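Local coordinates for beta-catenin homolog sys-1 (Caenorhabditis elegans, PDB 3C2G), which acts in Wnt asymmetry signalling as a transcription coregulator that binds the TCF factor POP-1 directly and activates or represses target genes, at residues K227-A230 / V231-G234; A354-Q357 / H358-D361; R513-S516 / T517-Q520; P581-A584 / D585-I589. One frame throughout, in Å; residues are numbered along the deposited sequence.

Contact 1 of 4, residues K227-A230 / V231-G234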
loop_
_atom_site.group_PDB
_atom_site.type_symbol
_atom_site.label_atom_id
_atom_site.label_comp_id
_atom_site.label_asym_id
_atom_site.label_seq_id
_atom_site.Cartn_x
_atom_site.Cartn_y
_atom_site.Cartn_z
ATOM N N LYS A 227 -13.715 -15.237 5.708
ATOM C CA LYS A 227 -12.851 -16.312 6.158
ATOM C C LYS A 227 -11.535 -15.786 6.709
ATOM O O LYS A 227 -11.134 -16.148 7.824
ATOM C CB LYS A 227 -12.589 -17.307 5.041
ATOM C CG LYS A 227 -13.747 -18.241 4.734
ATOM C CD LYS A 227 -13.224 -19.345 3.815
ATOM C CE LYS A 227 -14.316 -20.075 3.081
ATOM N NZ LYS A 227 -13.798 -21.402 2.661
ATOM N N LEU A 228 -10.883 -14.913 5.951
ATOM C CA LEU A 228 -9.624 -14.353 6.395
ATOM C C LEU A 228 -9.773 -13.540 7.682
ATOM O O LEU A 228 -8.892 -13.596 8.544
ATOM C CB LEU A 228 -8.949 -13.574 5.271
ATOM C CG LEU A 228 -8.421 -14.501 4.157
ATOM C CD1 LEU A 228 -7.779 -13.711 3.016
ATOM C CD2 LEU A 228 -7.434 -15.554 4.719
ATOM N N ASN A 229 -10.900 -12.829 7.828
ATOM C CA ASN A 229 -11.202 -12.113 9.060
ATOM C C ASN A 229 -11.331 -13.023 10.263
ATOM O O ASN A 229 -10.839 -12.694 11.330
ATOM C CB ASN A 229 -12.471 -11.254 8.941
ATOM C CG ASN A 229 -12.224 -9.928 8.218
ATOM O OD1 ASN A 229 -11.082 -9.542 7.964
ATOM N ND2 ASN A 229 -13.304 -9.232 7.877
ATOM N N ALA A 230 -11.998 -14.162 10.105
ATOM C CA ALA A 230 -12.199 -15.062 11.240
ATOM C C ALA A 230 -10.882 -15.753 11.630
ATOM O O ALA A 230 -10.666 -16.061 12.797
ATOM C CB ALA A 230 -13.291 -16.056 10.962
ATOM N N VAL A 231 -9.998 -15.926 10.654
ATOM C CA VAL A 231 -8.673 -16.485 10.878
ATOM C C VAL A 231 -7.772 -15.498 11.642
ATOM O O VAL A 231 -7.088 -15.887 12.595
ATOM C CB VAL A 231 -8.012 -16.949 9.530
ATOM C CG1 VAL A 231 -6.551 -17.302 9.717
ATOM C CG2 VAL A 231 -8.775 -18.124 8.922
HETATM N N MSE A 232 -7.760 -14.240 11.206
HETATM C CA MSE A 232 -7.124 -13.141 11.945
HETATM C C MSE A 232 -7.525 -13.189 13.423
HETATM O O MSE A 232 -6.684 -13.169 14.315
HETATM C CB MSE A 232 -7.634 -11.819 11.396
HETATM C CG MSE A 232 -6.707 -10.951 10.570
HETATM SE SE MSE A 232 -7.656 -9.188 10.465
HETATM C CE MSE A 232 -8.092 -9.054 12.345
ATOM N N ILE A 233 -8.829 -13.261 13.657
ATOM C CA ILE A 233 -9.399 -13.113 14.977
ATOM C C ILE A 233 -9.214 -14.352 15.837
ATOM O O ILE A 233 -8.870 -14.239 17.009
ATOM C CB ILE A 233 -10.885 -12.687 14.898
ATOM C CG1 ILE A 233 -10.973 -11.262 14.357
ATOM C CG2 ILE A 233 -11.573 -12.782 16.262
ATOM C CD1 ILE A 233 -10.278 -10.211 15.239
ATOM N N GLY A 234 -9.468 -15.517 15.256
ATOM C CA GLY A 234 -9.125 -16.786 15.871
ATOM C C GLY A 234 -7.675 -16.865 16.321
ATOM O O GLY A 234 -7.398 -17.320 17.424
#

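Contact 2 of 4, residues A354-Q357 / H358-D361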
loop_
_atom_site.group_PDB
_atom_site.type_symbol
_atom_site.label_atom_id
_atom_site.label_comp_id
_atom_site.label_asym_id
_atom_site.label_seq_id
_atom_site.Cartn_x
_atom_site.Cartn_y
_atom_site.Cartn_z
ATOM N N ALA A 354 -11.815 12.663 6.092
ATOM C CA ALA A 354 -12.257 13.374 4.884
ATOM C C ALA A 354 -13.748 13.172 4.624
ATOM O O ALA A 354 -14.207 12.036 4.534
ATOM C CB ALA A 354 -11.448 12.949 3.691
ATOM N N HIS A 355 -14.487 14.285 4.536
ATOM C CA HIS A 355 -15.910 14.304 4.156
ATOM C C HIS A 355 -16.851 13.771 5.224
ATOM O O HIS A 355 -17.988 13.433 4.913
ATOM C CB HIS A 355 -16.168 13.512 2.856
ATOM C CG HIS A 355 -15.389 14.000 1.675
ATOM N ND1 HIS A 355 -14.533 13.184 0.962
ATOM C CD2 HIS A 355 -15.335 15.216 1.078
ATOM C CE1 HIS A 355 -13.986 13.878 -0.024
ATOM N NE2 HIS A 355 -14.456 15.112 0.024
ATOM N N LYS A 356 -16.392 13.687 6.474
ATOM C CA LYS A 356 -17.151 13.015 7.522
ATOM C C LYS A 356 -17.080 13.810 8.826
ATOM O O LYS A 356 -16.160 13.645 9.645
ATOM C CB LYS A 356 -16.637 11.584 7.734
ATOM C CG LYS A 356 -16.551 10.714 6.490
ATOM C CD LYS A 356 -15.913 9.354 6.836
ATOM C CE LYS A 356 -15.145 8.747 5.646
ATOM N NZ LYS A 356 -13.854 9.454 5.393
ATOM N N GLN A 357 -18.085 14.657 9.017
ATOM C CA GLN A 357 -18.133 15.595 10.125
ATOM C C GLN A 357 -18.048 14.910 11.480
ATOM O O GLN A 357 -17.181 15.251 12.294
ATOM C CB GLN A 357 -19.397 16.456 10.035
ATOM C CG GLN A 357 -19.331 17.712 10.879
ATOM C CD GLN A 357 -18.107 18.549 10.553
ATOM O OE1 GLN A 357 -17.901 18.946 9.407
ATOM N NE2 GLN A 357 -17.282 18.808 11.560
ATOM N N HIS A 358 -18.940 13.947 11.723
ATOM C CA HIS A 358 -18.934 13.174 12.979
ATOM C C HIS A 358 -17.576 12.503 13.277
ATOM O O HIS A 358 -17.184 12.399 14.439
ATOM C CB HIS A 358 -20.082 12.158 13.008
ATOM C CG HIS A 358 -19.941 11.051 12.008
ATOM N ND1 HIS A 358 -20.183 11.229 10.660
ATOM C CD2 HIS A 358 -19.573 9.754 12.157
ATOM C CE1 HIS A 358 -19.971 10.090 10.023
ATOM N NE2 HIS A 358 -19.604 9.180 10.908
ATOM N N VAL A 359 -16.852 12.093 12.229
ATOM C CA VAL A 359 -15.507 11.508 12.392
ATOM C C VAL A 359 -14.481 12.571 12.785
ATOM O O VAL A 359 -13.642 12.350 13.663
ATOM C CB VAL A 359 -15.046 10.707 11.128
ATOM C CG1 VAL A 359 -13.624 10.256 11.274
ATOM C CG2 VAL A 359 -15.950 9.494 10.893
ATOM N N LYS A 360 -14.550 13.729 12.133
ATOM C CA LYS A 360 -13.779 14.893 12.570
ATOM C C LYS A 360 -14.035 15.184 14.052
ATOM O O LYS A 360 -13.095 15.473 14.813
ATOM C CB LYS A 360 -14.141 16.106 11.720
ATOM C CG LYS A 360 -13.386 16.179 10.421
ATOM C CD LYS A 360 -14.300 16.434 9.255
ATOM C CE LYS A 360 -13.834 17.644 8.495
ATOM N NZ LYS A 360 -13.976 17.538 7.018
ATOM N N ASP A 361 -15.300 15.091 14.470
ATOM C CA ASP A 361 -15.646 15.387 15.864
ATOM C C ASP A 361 -14.974 14.405 16.814
ATOM O O ASP A 361 -14.407 14.807 17.841
ATOM C CB ASP A 361 -17.163 15.416 16.082
ATOM C CG ASP A 361 -17.837 16.634 15.440
ATOM O OD1 ASP A 361 -17.172 17.677 15.240
ATOM O OD2 ASP A 361 -19.047 16.550 15.137
#

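Contact 3 of 4, residues R513-S516 / T517-Q520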
loop_
_atom_site.group_PDB
_atom_site.type_symbol
_atom_site.label_atom_id
_atom_site.label_comp_id
_atom_site.label_asym_id
_atom_site.label_seq_id
_atom_site.Cartn_x
_atom_site.Cartn_y
_atom_site.Cartn_z
ATOM N N ARG A 513 3.683 13.366 -15.410
ATOM C CA ARG A 513 3.331 12.838 -14.093
ATOM C C ARG A 513 3.145 13.941 -13.037
ATOM O O ARG A 513 2.251 13.858 -12.196
ATOM C CB ARG A 513 4.402 11.854 -13.607
ATOM C CG ARG A 513 3.984 10.381 -13.624
ATOM C CD ARG A 513 4.634 9.593 -12.466
ATOM N NE ARG A 513 4.096 9.983 -11.154
ATOM C CZ ARG A 513 4.740 10.708 -10.235
ATOM N NH1 ARG A 513 5.982 11.140 -10.445
ATOM N NH2 ARG A 513 4.137 10.997 -9.089
ATOM N N THR A 514 3.989 14.968 -13.091
ATOM C CA THR A 514 4.039 15.973 -12.040
ATOM C C THR A 514 3.402 17.310 -12.433
ATOM O O THR A 514 3.338 18.225 -11.616
ATOM C CB THR A 514 5.488 16.208 -11.564
ATOM O OG1 THR A 514 6.275 16.737 -12.638
ATOM C CG2 THR A 514 6.110 14.904 -11.061
ATOM N N GLN A 515 2.914 17.400 -13.670
ATOM C CA GLN A 515 2.410 18.652 -14.234
ATOM C C GLN A 515 1.228 19.229 -13.481
ATOM O O GLN A 515 1.149 20.434 -13.247
ATOM C CB GLN A 515 2.042 18.465 -15.708
ATOM C CG GLN A 515 3.254 18.390 -16.624
ATOM C CD GLN A 515 4.155 19.614 -16.503
ATOM O OE1 GLN A 515 3.763 20.724 -16.878
ATOM N NE2 GLN A 515 5.364 19.416 -15.970
ATOM N N SER A 516 0.307 18.353 -13.120
ATOM C CA SER A 516 -0.868 18.718 -12.371
ATOM C C SER A 516 -0.513 19.341 -10.994
ATOM O O SER A 516 -1.061 20.375 -10.610
ATOM C CB SER A 516 -1.753 17.482 -12.246
ATOM O OG SER A 516 -2.793 17.684 -11.323
ATOM N N THR A 517 0.426 18.731 -10.279
ATOM C CA THR A 517 0.822 19.201 -8.956
ATOM C C THR A 517 1.619 20.508 -9.018
ATOM O O THR A 517 1.524 21.342 -8.114
ATOM C CB THR A 517 1.629 18.125 -8.200
ATOM O OG1 THR A 517 0.875 16.911 -8.165
ATOM C CG2 THR A 517 1.873 18.535 -6.777
ATOM N N LYS A 518 2.406 20.670 -10.077
ATOM C CA LYS A 518 3.158 21.895 -10.304
ATOM C C LYS A 518 2.197 23.052 -10.564
ATOM O O LYS A 518 2.363 24.147 -10.020
ATOM C CB LYS A 518 4.158 21.728 -11.461
ATOM C CG LYS A 518 5.376 20.878 -11.097
ATOM C CD LYS A 518 6.066 20.285 -12.306
ATOM C CE LYS A 518 7.196 21.163 -12.791
ATOM N NZ LYS A 518 7.985 20.478 -13.854
ATOM N N GLN A 519 1.177 22.800 -11.375
ATOM C CA GLN A 519 0.163 23.801 -11.604
ATOM C C GLN A 519 -0.531 24.201 -10.294
ATOM O O GLN A 519 -0.723 25.390 -10.057
ATOM C CB GLN A 519 -0.836 23.334 -12.665
ATOM C CG GLN A 519 -1.969 24.328 -12.967
ATOM C CD GLN A 519 -1.469 25.693 -13.435
ATOM O OE1 GLN A 519 -0.405 25.807 -14.053
ATOM N NE2 GLN A 519 -2.247 26.735 -13.145
ATOM N N GLN A 520 -0.875 23.235 -9.435
ATOM C CA GLN A 520 -1.578 23.574 -8.188
ATOM C C GLN A 520 -0.705 24.338 -7.186
ATOM O O GLN A 520 -1.221 25.127 -6.408
ATOM C CB GLN A 520 -2.300 22.374 -7.546
ATOM C CG GLN A 520 -1.438 21.447 -6.703
ATOM C CD GLN A 520 -2.238 20.451 -5.827
ATOM O OE1 GLN A 520 -3.471 20.352 -5.916
ATOM N NE2 GLN A 520 -1.516 19.705 -4.983
#

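Contact 4 of 4, residues P581-A584 / D585-I589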
loop_
_atom_site.group_PDB
_atom_site.type_symbol
_atom_site.label_atom_id
_atom_site.label_comp_id
_atom_site.label_asym_id
_atom_site.label_seq_id
_atom_site.Cartn_x
_atom_site.Cartn_y
_atom_site.Cartn_z
ATOM N N PRO A 581 5.668 50.632 -8.289
ATOM C CA PRO A 581 5.231 51.150 -9.605
ATOM C C PRO A 581 6.183 50.834 -10.765
ATOM O O PRO A 581 5.731 50.584 -11.890
ATOM C CB PRO A 581 5.157 52.672 -9.384
ATOM C CG PRO A 581 5.073 52.863 -7.913
ATOM C CD PRO A 581 5.789 51.711 -7.285
ATOM N N THR A 582 7.481 50.828 -10.483
ATOM C CA THR A 582 8.495 50.715 -11.526
ATOM C C THR A 582 8.612 49.302 -12.089
ATOM O O THR A 582 9.152 49.120 -13.175
ATOM C CB THR A 582 9.893 51.201 -11.044
ATOM O OG1 THR A 582 10.399 50.300 -10.060
ATOM C CG2 THR A 582 9.834 52.616 -10.441
ATOM N N ARG A 583 8.104 48.306 -11.366
ATOM C CA ARG A 583 8.075 46.932 -11.882
ATOM C C ARG A 583 7.294 46.811 -13.186
ATOM O O ARG A 583 7.538 45.894 -13.980
ATOM C CB ARG A 583 7.526 45.952 -10.850
ATOM C CG ARG A 583 8.552 45.502 -9.868
ATOM C CD ARG A 583 8.006 44.457 -8.945
ATOM N NE ARG A 583 8.602 44.634 -7.629
ATOM C CZ ARG A 583 8.436 43.821 -6.598
ATOM N NH1 ARG A 583 7.682 42.726 -6.698
ATOM N NH2 ARG A 583 9.031 44.115 -5.454
ATOM N N ALA A 584 6.375 47.750 -13.409
ATOM C CA ALA A 584 5.588 47.786 -14.634
ATOM C C ALA A 584 6.457 48.008 -15.865
ATOM O O ALA A 584 6.220 47.411 -16.913
ATOM C CB ALA A 584 4.505 48.859 -14.538
ATOM N N ASP A 585 7.467 48.858 -15.739
ATOM C CA ASP A 585 8.380 49.128 -16.841
ATOM C C ASP A 585 9.411 48.020 -17.041
ATOM O O ASP A 585 9.926 47.819 -18.144
ATOM C CB ASP A 585 9.076 50.460 -16.604
ATOM C CG ASP A 585 8.090 51.589 -16.393
ATOM O OD1 ASP A 585 7.914 52.394 -17.341
ATOM O OD2 ASP A 585 7.475 51.648 -15.293
ATOM N N ILE A 586 9.708 47.307 -15.964
ATOM C CA ILE A 586 10.713 46.256 -15.987
ATOM C C ILE A 586 10.154 44.936 -16.513
ATOM O O ILE A 586 10.845 44.230 -17.245
ATOM C CB ILE A 586 11.326 46.065 -14.599
ATOM C CG1 ILE A 586 11.928 47.391 -14.127
ATOM C CG2 ILE A 586 12.367 44.951 -14.609
ATOM C CD1 ILE A 586 12.217 47.444 -12.635
ATOM N N TRP A 587 8.908 44.617 -16.151
ATOM C CA TRP A 587 8.279 43.378 -16.603
ATOM C C TRP A 587 8.150 43.351 -18.112
ATOM O O TRP A 587 8.160 44.385 -18.763
ATOM C CB TRP A 587 6.896 43.178 -15.982
ATOM C CG TRP A 587 6.917 42.837 -14.539
ATOM C CD1 TRP A 587 7.980 42.411 -13.822
ATOM C CD2 TRP A 587 5.807 42.863 -13.639
ATOM N NE1 TRP A 587 7.618 42.186 -12.531
ATOM C CE2 TRP A 587 6.284 42.450 -12.387
ATOM C CE3 TRP A 587 4.455 43.194 -13.772
ATOM C CZ2 TRP A 587 5.459 42.364 -11.258
ATOM C CZ3 TRP A 587 3.624 43.102 -12.644
ATOM C CH2 TRP A 587 4.134 42.692 -11.409
ATOM N N THR A 588 8.054 42.152 -18.666
ATOM C CA THR A 588 7.780 42.006 -20.076
ATOM C C THR A 588 6.497 41.191 -20.213
ATOM O O THR A 588 6.462 40.011 -19.852
ATOM C CB THR A 588 8.972 41.367 -20.818
ATOM O OG1 THR A 588 10.083 42.271 -20.781
ATOM C CG2 THR A 588 8.619 41.077 -22.282
ATOM N N ILE A 589 5.451 41.850 -20.707
ATOM C CA ILE A 589 4.127 41.242 -20.837
ATOM C C ILE A 589 3.692 41.048 -22.289
ATOM O O ILE A 589 4.275 41.624 -23.212
ATOM C CB ILE A 589 3.031 42.054 -20.078
ATOM C CG1 ILE A 589 2.789 43.415 -20.745
ATOM C CG2 ILE A 589 3.393 42.203 -18.606
ATOM C CD1 ILE A 589 1.532 44.128 -20.265
#

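Contact 1 of 4, residues K227-A230 / V231-G234
V231 lays a methyl against the carbonyl of K227, one turn back along helix 224-239, with V231 CG2 3.3 Å from K227 O. With CG1 anti to the backbone N (chi1 170°), CG2 stands beside that N and meets the same oxygen that accepts the V231 N-H, the N to K227 O distance being 3.1 Å. I233, two residues on, repeats the pattern: its CG1 sits 3.4 Å from N229 O, which also accepts the backbone N-H of I233. The two remaining bonds are M232 N to L228 O, almost straight at 174°, and G234 N to A230 O at 2.8 Å.

The selenomethionine at M232 presses its CB to 3.3 Å from N229 O, then bends at its last torsion, with the selenium 4.3 Å from N229 OD1. The long, unbranched methionine side chain reaches F264 of helix 251-270 and A288 and V292 of helix 285-292. L228 packs on T263, L266 and L267, while the long K227 chain ends in a hydrogen bond to N178. The chemistry is therefore divided: main-chain bonds hold the turn together, and the buried apolar side chains serve mainly to seat the helix on its neighbours.

Contact 2 of 4, residues A354-Q357 / H358-D361
K360 keeps CG beside its backbone N (chi1 -84°), and the turn at chi2 brings its CD to 3.4 Å from K356 O. K356 also turns its CG beside the backbone N, anti to the carbonyl carbon, and its chain heads the same way as V359, bringing K356 CD to 4.1 Å from V359 CG2. V359 CG2 in turn lies over one face of the H358 ring, toward the rim.

K356 occupies the N-cap position, yet it contributes through its carbonyl. K356 O accepts K360 N at 3.0 Å, almost straight at 170°, and V359 N in a weaker bond. Its long side chain instead bends at the end, where NZ is hydrogen-bonded to A354 O at 2.7 Å and to V352 O, tying down the end of the preceding helix; the length of lysine suits this span. In the next step D361 N meets Q357 O at 2.9 Å, in the carbonyl plane. D361 OD1 also lies 3.9 Å from Q357 NE2, no more than a polar neighbour, the two side chains crossing at a slant with amide and carboxylate planes 54° apart. A lysine in place of D361 would probably leave the Q357 amide without its negative neighbour and bring a positive end beside its N-H groups.

K360 makes a salt bridge with an acidic side chain of the bound peptide, and the H355 backbone N also binds an acidic peptide group. The turn itself joins helix 339-352 to helix 357-365, with K360 lying against F408 of helix 388-409.

Contact 3 of 4, residues R513-S516 / T517-Q520
K518 folds its aliphatic chain back across T514. Its CG takes the place beside the backbone N (chi1 -74°), 3.4 Å from T514 O; an extended chi2 sets CD 3.6 Å from T514 OG1, and the bend at chi3 turns CE and NZ toward the preceding loop. The threonine hydroxyl lies between its own backbone N and carbonyl carbon (chi1 64°), a rotation consistent with its hydrogen bond to N511 O. A lysine suits this place because its methylenes cover the threonine while its ammonium group travels on to a hydrogen bond with P509 O and a weak one with Q508 O.

Q515 bends at chi2, which brings its amide around to K518: Q515 NE2 is 3.5 Å from K518 NZ, two donors not bonded to each other. Q519 points its amide toward E523. The backbone bonds are K518 N to T514 O and Q519 N to Q515 O, both at 3.0 Å, and Q520 N to S516 O at 3.1 Å. Were K518 an alanine, P509 O would probably lose its charged mate and T514 its methylene cover, freeing the loop to shift.

T514, T517 and K518 all touch L458, so this first turn of helix 515-535 rests on helix 457-472, the helix-on-helix stacking that builds an armadillo domain.

Contact 4 of 4, residues P581-A584 / D585-I589
P581 O lies 4.0 Å from D585 OD2, mere proximity, and accepts A584 N at 3.3 Å; a proline, having no N-H to offer, fits well just ahead of a helix. T582 O is shared by two weak bonds, from D585 N at 3.1 Å and from I586 N, while I586 CG1 lies 3.4 Å from T582 O.

R583 carries most of the contact. Its O accepts W587 N at 2.9 Å and, weakly, I586 N, and stands 3.2 Å above the plane of the W587 ring, toward its rim. The tryptophan keeps CG beside its backbone N, which folds the indole back across the R583 side chain. There R583 CB makes a CH-pi contact, 4.3 Å from the centroid of the W587 five-membered ring and 23° off its normal. The guanidinium is turned 67° to the indole, and NH2 ends in a weak bond to A543 O.

A584 is buried, its small methyl against L577, which W587 also touches. Mostly weak bonds, with one good bond from W587 N to R583 O, mark a short helical turn. Helix 583-586 ends here, W587 leaving helical geometry, between helices 563-579 and 591-598 near the end of the armadillo domain.

In the fold
The four contacts follow one another along an elongated, all-helical chain. Contact 1 lies within helix 224-239; contact 2 starts helix 357-365, contact 3 starts helix 515-535, and contact 4 forms helix 583-586. None touches another. Successive centres stand about 29, 28 and 28 Å apart, whereas the centres of contacts 1 and 4 are about 69 Å apart, with the middle of the molecule between them. The sites are thus spread along an extended helical domain, consistent with the stacking of helices in an armadillo domain. Contact 2 meets the bound peptide, while the other three are local helix-packing sites in the scaffold.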